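Local structure of Nrps/pks (Streptomyces albus, 4OPF) at residues A253-G258 with R272-R277; I107-G112 with G151-V156; V12-R17 with R244-L249. The protein serves as a ketosynthase domain of the oxazolomycin polyketide synthase, a member of a family that typically joins acyl units by decarboxylative Claisen condensation. One frame throughout, in Å; residues are numbered along the deposited sequence.

Interaction 1: residues A253-G258 with R272-R277; sequences AVNNDG and RGVMAR
A chi1 of 73° tucks CG of Asn-255 between its own backbone N and carbonyl carbon, while Val-274 sets CG2 trans to its backbone nitrogen; together the two settings press the amide against the valine where strand 253-256 passes along helix 272-277. ND2 of Asn-255 lies 3.5 Å from CB of Val-274. It is equally close to the valine's backbone N, but both are donors, so this approach is packing and no bond. The amide is held instead by neighbours: ND2 donates to the backbone O of Ala-270, one turn earlier on the helix, and OD1 accepts from ND2 of Asn-402. With both ends engaged, the rotation of the group is fixed. Exchanging Asn-255 for an alanine would probably leave Ala-270 O without this donor and open a gap beside CB of Val-274. Farther along, CG2 of Val-274 settles on the backbone of Ala-253, 3.4 Å from its O. CB of Ala-253 meets CG of Arg-277 at 3.7 Å, an aliphatic touch, whereas the arginine's NH1 reaches Asp-178 of the second subunit in a salt bridge. The axes of the short segments approach to 7.4 Å. Strand and helix run nearly antiparallel, at 161°, as expected in a beta-alpha-beta crossover, here the one leading from strand 247-256 through helix 268-282 to strand 291-293 in the C-terminal half of the thiolase fold.

Interaction 2: residues I107-G112 with G151-V156; sequences IGVYVG and GPSTVV
Residues Val-109 to Gly-112 pair with Ser-153 to Val-156 as parallel strands at the edge, within the chain, of the sheet in the N-terminal half of the thiolase fold. The backbone bonds alternate in the regular parallel manner: Val-109 N donates to Pro-152 O at 2.9 Å, Thr-154 N to Val-109 O at 2.8 Å, and Val-111 and Val-156 continue the pattern. Toward the start the pairing frays. Gly-151 N reaches Ile-107 O only in a weak bond of 3.1 Å, and a water donates to both Ile-107 O and Gly-151 O, bridging the two segments there. On the face of Tyr-110 and Thr-154, CG of Tyr-110 stands anti to its carbonyl carbon (chi1 -57°), which turns the ring back over Gly-108, where a CB would collide with it. Pro-152 O lies over one face of this ring, the phenol OH rests 3.7 Å from CG of Pro-152, and OG1 of Thr-154 comes obliquely to within 3.2 Å of CD1 of Tyr-110. On the opposite face, Val-109 and Ser-153 meet helix 138-147, where OG of Ser-153 bonds to Ser-144. Tyr-110 is covered by helix 162-175, strand 181-188 adjoins 107-112, and Pro-152 packs on Val-254 of the second subunit.

Interaction 3: residues V12-R17 with R244-L249; sequences VGMSGR and RVHAVL
His-246 and the selenomethionine Met-14 form one tight part of this contact and Val-12 against Arg-244 O another; the water-bridged backbone of Arg-244 forms its looser margin. Met-14 places CG between its backbone N and carbonyl carbon (chi1 55°), and its chain then bends sharply near the end. As a result CG lies 3.8 Å from CD2 of His-246, and the selenium stands 4.4 Å from the centroid of the imidazole, tilted 33° from the ring normal, an oblique form of the Met-aromatic contact. The backbone of Gly-13 comes from the other side of the ring plane, its N 3.9 Å from CD2 of His-246. Ile-344 and Val-347 of helix 338-352 cover Met-14. The polar end of the histidine is satisfied by Asp-94 of helix 79-95: OD2 of this carboxylate takes the bonds of both His-246 NE2 and Met-14 N, while OD1 makes a salt bridge to NH1 of Arg-244. Such a carboxylate would probably favour a proton on NE2. The guanidinium of Arg-244 also receives CE1 of His-246 over its centre, 3.5 Å above the plane.

The buried Val-12 packs just as closely: its CA makes a CA-H...O contact of 3.3 Å with Arg-244 O, and its CB sits against the same oxygen. Looser is the side beside it, where no direct hydrogen bond joins the segments. There a water donates to Val-12 O and accepts from Arg-244 N, each at 3.0 Å, linking the two backbones near the partly exposed arginine. Val-12 and Gly-13 both face Leu-231 on strand 226-234. This is a classic beta bulge, set here in the first strand of the N-terminal half of the thiolase fold, close to where strand 247-256 comes in alongside it.

All three contacts draw on one continuous run of strands. Interactions 1 and 3 use strand 247-256, one at each end, with centres about 25 Å apart; strand 9-17, which carries interaction 3, is its neighbour. Interaction 2 lies at the edge of the run within the chain, its centre about 17 Å from that of interaction 3 and 22 Å from that of interaction 1. Along the chain, interaction 2 is nested within the long loop closed by interaction 3, and interaction 1 follows both. The run thus joins the N- and C-terminal halves typical of thiolase folds through 9-17 and 247-256, while interactions 1 and 2 both meet the second subunit, so they also border the dimer interface.

Interaction 1: residues A253-G258 with R272-R277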
loop_
_atom_site.group_PDB
_atom_site.type_symbol
_atom_site.label_atom_id
_atom_site.label_comp_id
_atom_site.label_asym_id
_atom_site.label_seq_id
_atom_site.Cartn_x
_atom_site.Cartn_y
_atom_site.Cartn_z
ATOM N N ALA A 253 -10.583 7.539 4.290
ATOM C CA ALA A 253 -9.394 8.183 4.774
ATOM C C ALA A 253 -8.684 7.274 5.745
ATOM O O ALA A 253 -9.326 6.437 6.377
ATOM C CB ALA A 253 -9.731 9.455 5.479
ATOM N N VAL A 254 -7.358 7.443 5.828
ATOM C CA VAL A 254 -6.490 6.670 6.689
ATOM C C VAL A 254 -5.554 7.644 7.358
ATOM O O VAL A 254 -5.066 8.557 6.725
ATOM C CB VAL A 254 -5.712 5.640 5.891
ATOM C CG1 VAL A 254 -4.640 4.927 6.738
ATOM C CG2 VAL A 254 -6.667 4.621 5.317
ATOM N N ASN A 255 -5.224 7.422 8.612
ATOM C CA ASN A 255 -4.187 8.232 9.254
ATOM C C ASN A 255 -3.529 7.367 10.328
ATOM O O ASN A 255 -3.728 6.135 10.367
ATOM C CB ASN A 255 -4.735 9.591 9.782
ATOM C CG ASN A 255 -5.606 9.452 11.050
ATOM O OD1 ASN A 255 -5.672 8.408 11.664
ATOM N ND2 ASN A 255 -6.224 10.532 11.450
ATOM N N ASN A 256 -2.686 7.975 11.133
ATOM C CA ASN A 256 -1.956 7.275 12.169
ATOM C C ASN A 256 -2.043 8.075 13.462
ATOM O O ASN A 256 -1.949 9.297 13.450
ATOM C CB ASN A 256 -0.472 7.171 11.812
ATOM C CG ASN A 256 0.221 6.097 12.591
ATOM O OD1 ASN A 256 0.826 6.356 13.608
ATOM N ND2 ASN A 256 0.126 4.870 12.116
ATOM N N ASP A 257 -2.119 7.363 14.584
ATOM C CA ASP A 257 -2.093 7.993 15.886
ATOM C C ASP A 257 -0.807 8.758 16.174
ATOM O O ASP A 257 -0.747 9.593 17.085
ATOM C CB ASP A 257 -2.190 6.923 16.961
ATOM C CG ASP A 257 -3.553 6.338 17.079
ATOM O OD1 ASP A 257 -4.521 6.991 16.646
ATOM O OD2 ASP A 257 -3.639 5.198 17.618
ATOM N N GLY A 258 0.289 8.382 15.536
ATOM C CA GLY A 258 1.556 9.028 15.911
ATOM C C GLY A 258 2.121 8.551 17.250
ATOM O O GLY A 258 2.052 7.391 17.574
ATOM N N ARG A 272 -10.989 11.684 15.550
ATOM C CA ARG A 272 -11.749 12.779 14.975
ATOM C C ARG A 272 -11.252 13.129 13.580
ATOM O O ARG A 272 -12.042 13.236 12.666
ATOM C CB ARG A 272 -11.716 14.012 15.859
ATOM C CG ARG A 272 -12.436 13.848 17.185
ATOM C CD ARG A 272 -12.495 15.146 18.016
ATOM N NE ARG A 272 -11.253 15.525 18.646
ATOM C CZ ARG A 272 -10.831 15.120 19.842
ATOM N NH1 ARG A 272 -9.664 15.526 20.317
ATOM N NH2 ARG A 272 -11.543 14.297 20.588
ATOM N N GLY A 273 -9.945 13.269 13.417
ATOM C CA GLY A 273 -9.383 13.704 12.167
ATOM C C GLY A 273 -9.683 12.745 11.009
ATOM O O GLY A 273 -9.995 13.171 9.919
ATOM N N VAL A 274 -9.584 11.433 11.236
ATOM C CA VAL A 274 -9.764 10.492 10.138
ATOM C C VAL A 274 -11.226 10.497 9.731
ATOM O O VAL A 274 -11.564 10.405 8.545
ATOM C CB VAL A 274 -9.261 9.092 10.478
ATOM C CG1 VAL A 274 -10.255 8.326 11.340
ATOM C CG2 VAL A 274 -9.030 8.347 9.210
HETATM N N MSE A 275 -12.108 10.666 10.693
HETATM C CA MSE A 275 -13.539 10.692 10.341
HETATM C C MSE A 275 -13.879 11.990 9.620
HETATM O O MSE A 275 -14.578 11.958 8.609
HETATM C CB MSE A 275 -14.450 10.536 11.545
HETATM C CG MSE A 275 -14.297 9.168 12.231
HETATM SE SE MSE A 275 -15.706 8.878 13.594
HETATM C CE MSE A 275 -14.872 9.892 14.996
ATOM N N ALA A 276 -13.409 13.122 10.123
ATOM C CA ALA A 276 -13.634 14.397 9.433
ATOM C C ALA A 276 -13.039 14.423 8.041
ATOM O O ALA A 276 -13.637 14.952 7.111
ATOM C CB ALA A 276 -13.075 15.558 10.268
ATOM N N ARG A 277 -11.868 13.819 7.843
ATOM C CA ARG A 277 -11.298 13.722 6.510
ATOM C C ARG A 277 -12.120 12.884 5.560
ATOM O O ARG A 277 -12.304 13.239 4.382
ATOM C CB ARG A 277 -9.846 13.197 6.619
ATOM C CG ARG A 277 -9.104 13.051 5.311
ATOM C CD ARG A 277 -8.816 14.406 4.605
ATOM N NE ARG A 277 -8.235 14.089 3.288
ATOM C CZ ARG A 277 -8.321 14.848 2.205
ATOM N NH1 ARG A 277 -7.786 14.413 1.065
ATOM N NH2 ARG A 277 -8.954 16.021 2.261
#

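Interaction 2: residues I107-G112 with G151-V156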
loop_
_atom_site.group_PDB
_atom_site.type_symbol
_atom_site.label_atom_id
_atom_site.label_comp_id
_atom_site.label_asym_id
_atom_site.label_seq_id
_atom_site.Cartn_x
_atom_site.Cartn_y
_atom_site.Cartn_z
ATOM N N ILE A 107 -6.582 -4.538 -13.622
ATOM C CA ILE A 107 -7.354 -4.664 -12.411
ATOM C C ILE A 107 -6.373 -4.849 -11.246
ATOM O O ILE A 107 -5.581 -5.754 -11.272
ATOM C CB ILE A 107 -8.333 -5.857 -12.535
ATOM C CG1 ILE A 107 -9.282 -5.569 -13.724
ATOM C CG2 ILE A 107 -9.070 -6.076 -11.238
ATOM C CD1 ILE A 107 -10.398 -6.556 -13.844
ATOM N N GLY A 108 -6.428 -3.965 -10.258
ATOM C CA GLY A 108 -5.555 -4.069 -9.097
ATOM C C GLY A 108 -6.153 -5.007 -8.068
ATOM O O GLY A 108 -7.356 -5.282 -8.080
ATOM N N VAL A 109 -5.289 -5.558 -7.238
ATOM C CA VAL A 109 -5.641 -6.463 -6.179
ATOM C C VAL A 109 -5.036 -5.924 -4.884
ATOM O O VAL A 109 -3.835 -5.713 -4.778
ATOM C CB VAL A 109 -5.067 -7.837 -6.453
ATOM C CG1 VAL A 109 -5.326 -8.815 -5.307
ATOM C CG2 VAL A 109 -5.639 -8.389 -7.729
ATOM N N TYR A 110 -5.876 -5.706 -3.888
ATOM C CA TYR A 110 -5.484 -5.109 -2.633
ATOM C C TYR A 110 -6.039 -5.954 -1.521
ATOM O O TYR A 110 -7.264 -6.038 -1.361
ATOM C CB TYR A 110 -6.038 -3.671 -2.544
ATOM C CG TYR A 110 -5.557 -2.826 -3.709
ATOM C CD1 TYR A 110 -4.327 -2.194 -3.689
ATOM C CD2 TYR A 110 -6.261 -2.798 -4.879
ATOM C CE1 TYR A 110 -3.882 -1.442 -4.788
ATOM C CE2 TYR A 110 -5.831 -2.055 -5.957
ATOM C CZ TYR A 110 -4.640 -1.394 -5.910
ATOM O OH TYR A 110 -4.220 -0.680 -7.021
ATOM N N VAL A 111 -5.163 -6.618 -0.773
ATOM C CA VAL A 111 -5.600 -7.569 0.232
ATOM C C VAL A 111 -5.177 -7.176 1.608
ATOM O O VAL A 111 -4.023 -6.833 1.816
ATOM C CB VAL A 111 -4.992 -8.967 -0.033
ATOM C CG1 VAL A 111 -5.350 -9.990 1.035
ATOM C CG2 VAL A 111 -5.459 -9.459 -1.386
ATOM N N GLY A 112 -6.115 -7.218 2.553
ATOM C CA GLY A 112 -5.774 -7.053 3.949
ATOM C C GLY A 112 -5.660 -8.421 4.576
ATOM O O GLY A 112 -6.592 -9.197 4.573
ATOM N N GLY A 151 -3.067 -5.094 -12.868
ATOM C CA GLY A 151 -2.922 -3.894 -12.038
ATOM C C GLY A 151 -1.952 -4.169 -10.894
ATOM O O GLY A 151 -1.492 -5.300 -10.732
ATOM N N PRO A 152 -1.637 -3.150 -10.091
ATOM C CA PRO A 152 -0.831 -3.407 -8.887
ATOM C C PRO A 152 -1.436 -4.459 -7.983
ATOM O O PRO A 152 -2.669 -4.560 -7.890
ATOM C CB PRO A 152 -0.773 -2.031 -8.172
ATOM C CG PRO A 152 -1.232 -1.045 -9.180
ATOM C CD PRO A 152 -2.124 -1.750 -10.156
ATOM N N SER A 153 -0.585 -5.249 -7.333
ATOM C CA SER A 153 -1.028 -6.348 -6.522
ATOM C C SER A 153 -0.350 -6.213 -5.198
ATOM O O SER A 153 0.845 -6.416 -5.140
ATOM C CB SER A 153 -0.568 -7.638 -7.145
ATOM O OG SER A 153 -1.148 -8.793 -6.542
ATOM N N THR A 154 -1.087 -5.887 -4.143
ATOM C CA THR A 154 -0.465 -5.572 -2.867
ATOM C C THR A 154 -1.218 -6.112 -1.669
ATOM O O THR A 154 -2.445 -6.222 -1.658
ATOM C CB THR A 154 -0.293 -4.023 -2.670
ATOM O OG1 THR A 154 -1.512 -3.381 -2.872
ATOM C CG2 THR A 154 0.648 -3.401 -3.707
ATOM N N VAL A 155 -0.465 -6.463 -0.656
ATOM C CA VAL A 155 -0.992 -6.931 0.567
ATOM C C VAL A 155 -0.612 -5.921 1.651
ATOM O O VAL A 155 0.557 -5.516 1.723
ATOM C CB VAL A 155 -0.351 -8.267 0.991
ATOM C CG1 VAL A 155 -0.891 -8.707 2.342
ATOM C CG2 VAL A 155 -0.638 -9.349 -0.002
ATOM N N VAL A 156 -1.551 -5.643 2.555
ATOM C CA VAL A 156 -1.271 -4.830 3.723
ATOM C C VAL A 156 -1.663 -5.527 4.995
ATOM O O VAL A 156 -2.699 -6.177 5.078
ATOM C CB VAL A 156 -1.919 -3.434 3.641
ATOM C CG1 VAL A 156 -1.268 -2.665 2.510
ATOM C CG2 VAL A 156 -3.374 -3.512 3.343
HETATM O O HOH W 1 -3.194 -7.450 -10.124
#

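Interaction 3: residues V12-R17 with R244-L249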
loop_
_atom_site.group_PDB
_atom_site.type_symbol
_atom_site.label_atom_id
_atom_site.label_comp_id
_atom_site.label_asym_id
_atom_site.label_seq_id
_atom_site.Cartn_x
_atom_site.Cartn_y
_atom_site.Cartn_z
ATOM N N VAL A 12 -19.410 -3.325 -7.498
ATOM C CA VAL A 12 -20.113 -4.041 -8.507
ATOM C C VAL A 12 -20.210 -5.530 -8.259
ATOM O O VAL A 12 -20.890 -6.227 -9.024
ATOM C CB VAL A 12 -19.554 -3.780 -9.915
ATOM C CG1 VAL A 12 -19.489 -2.285 -10.188
ATOM C CG2 VAL A 12 -18.183 -4.423 -10.134
ATOM N N GLY A 13 -19.551 -6.038 -7.226
ATOM C CA GLY A 13 -19.699 -7.414 -6.889
ATOM C C GLY A 13 -19.082 -7.705 -5.546
ATOM O O GLY A 13 -18.163 -6.991 -5.118
HETATM N N MSE A 14 -19.591 -8.731 -4.871
HETATM C CA MSE A 14 -19.078 -9.050 -3.567
HETATM C C MSE A 14 -19.377 -10.456 -3.195
HETATM O O MSE A 14 -20.365 -11.018 -3.620
HETATM C CB MSE A 14 -19.680 -8.123 -2.513
HETATM C CG MSE A 14 -21.216 -8.160 -2.539
HETATM SE SE MSE A 14 -22.006 -6.723 -1.351
HETATM C CE MSE A 14 -20.502 -6.334 -0.359
ATOM N N SER A 15 -18.540 -10.989 -2.336
ATOM C CA SER A 15 -18.703 -12.298 -1.776
ATOM C C SER A 15 -18.045 -12.310 -0.438
ATOM O O SER A 15 -17.192 -11.469 -0.122
ATOM C CB SER A 15 -18.005 -13.343 -2.615
ATOM O OG SER A 15 -18.474 -14.639 -2.191
ATOM N N GLY A 16 -18.416 -13.268 0.373
ATOM C CA GLY A 16 -17.762 -13.453 1.668
ATOM C C GLY A 16 -18.267 -14.632 2.479
ATOM O O GLY A 16 -19.238 -15.261 2.097
ATOM N N ARG A 17 -17.584 -14.910 3.583
ATOM C CA ARG A 17 -17.853 -16.062 4.405
ATOM C C ARG A 17 -17.446 -15.702 5.808
ATOM O O ARG A 17 -16.352 -15.237 5.999
ATOM C CB ARG A 17 -16.986 -17.218 3.886
ATOM C CG ARG A 17 -17.430 -18.542 4.331
ATOM C CD ARG A 17 -16.649 -19.721 3.742
ATOM N NE ARG A 17 -16.366 -19.552 2.312
ATOM C CZ ARG A 17 -15.786 -20.503 1.539
ATOM N NH1 ARG A 17 -15.550 -20.275 0.255
ATOM N NH2 ARG A 17 -15.454 -21.702 2.061
ATOM N N ARG A 244 -24.079 -4.250 -12.061
ATOM C CA ARG A 244 -24.766 -4.159 -10.777
ATOM C C ARG A 244 -24.037 -3.115 -9.900
ATOM O O ARG A 244 -22.797 -2.956 -9.989
ATOM C CB ARG A 244 -24.718 -5.528 -10.097
ATOM C CG ARG A 244 -25.183 -6.707 -10.970
ATOM C CD ARG A 244 -25.185 -8.008 -10.195
ATOM N NE ARG A 244 -26.298 -8.064 -9.267
ATOM C CZ ARG A 244 -26.363 -8.831 -8.194
ATOM N NH1 ARG A 244 -25.349 -9.601 -7.856
ATOM N NH2 ARG A 244 -27.449 -8.789 -7.423
ATOM N N VAL A 245 -24.772 -2.313 -9.147
ATOM C CA VAL A 245 -24.170 -1.403 -8.224
ATOM C C VAL A 245 -24.842 -1.648 -6.908
ATOM O O VAL A 245 -25.958 -1.209 -6.707
ATOM C CB VAL A 245 -24.396 0.065 -8.619
ATOM C CG1 VAL A 245 -23.794 0.971 -7.553
ATOM C CG2 VAL A 245 -23.787 0.378 -9.981
ATOM N N HIS A 246 -24.146 -2.298 -5.996
ATOM C CA HIS A 246 -24.641 -2.592 -4.664
ATOM C C HIS A 246 -24.598 -1.407 -3.714
ATOM O O HIS A 246 -25.421 -1.291 -2.828
ATOM C CB HIS A 246 -23.773 -3.670 -4.031
ATOM C CG HIS A 246 -23.830 -4.994 -4.725
ATOM N ND1 HIS A 246 -25.006 -5.595 -5.078
ATOM C CD2 HIS A 246 -22.851 -5.830 -5.124
ATOM C CE1 HIS A 246 -24.750 -6.755 -5.656
ATOM N NE2 HIS A 246 -23.448 -6.936 -5.658
ATOM N N ALA A 247 -23.580 -0.587 -3.856
ATOM C CA ALA A 247 -23.441 0.631 -3.093
ATOM C C ALA A 247 -22.327 1.439 -3.724
ATOM O O ALA A 247 -21.626 0.969 -4.625
ATOM C CB ALA A 247 -23.158 0.331 -1.624
ATOM N N VAL A 248 -22.172 2.656 -3.260
ATOM C CA VAL A 248 -21.155 3.548 -3.718
ATOM C C VAL A 248 -20.255 3.952 -2.546
ATOM O O VAL A 248 -20.729 4.465 -1.500
ATOM C CB VAL A 248 -21.796 4.799 -4.342
ATOM C CG1 VAL A 248 -20.769 5.810 -4.811
ATOM C CG2 VAL A 248 -22.642 4.381 -5.532
ATOM N N LEU A 249 -18.945 3.802 -2.749
ATOM C CA LEU A 249 -17.953 4.365 -1.820
ATOM C C LEU A 249 -17.723 5.823 -2.162
ATOM O O LEU A 249 -17.321 6.138 -3.289
ATOM C CB LEU A 249 -16.640 3.597 -1.882
ATOM C CG LEU A 249 -15.477 4.173 -1.077
ATOM C CD1 LEU A 249 -15.702 4.002 0.389
ATOM C CD2 LEU A 249 -14.214 3.431 -1.480
HETATM O O HOH W 2 -21.718 -6.033 -11.869
#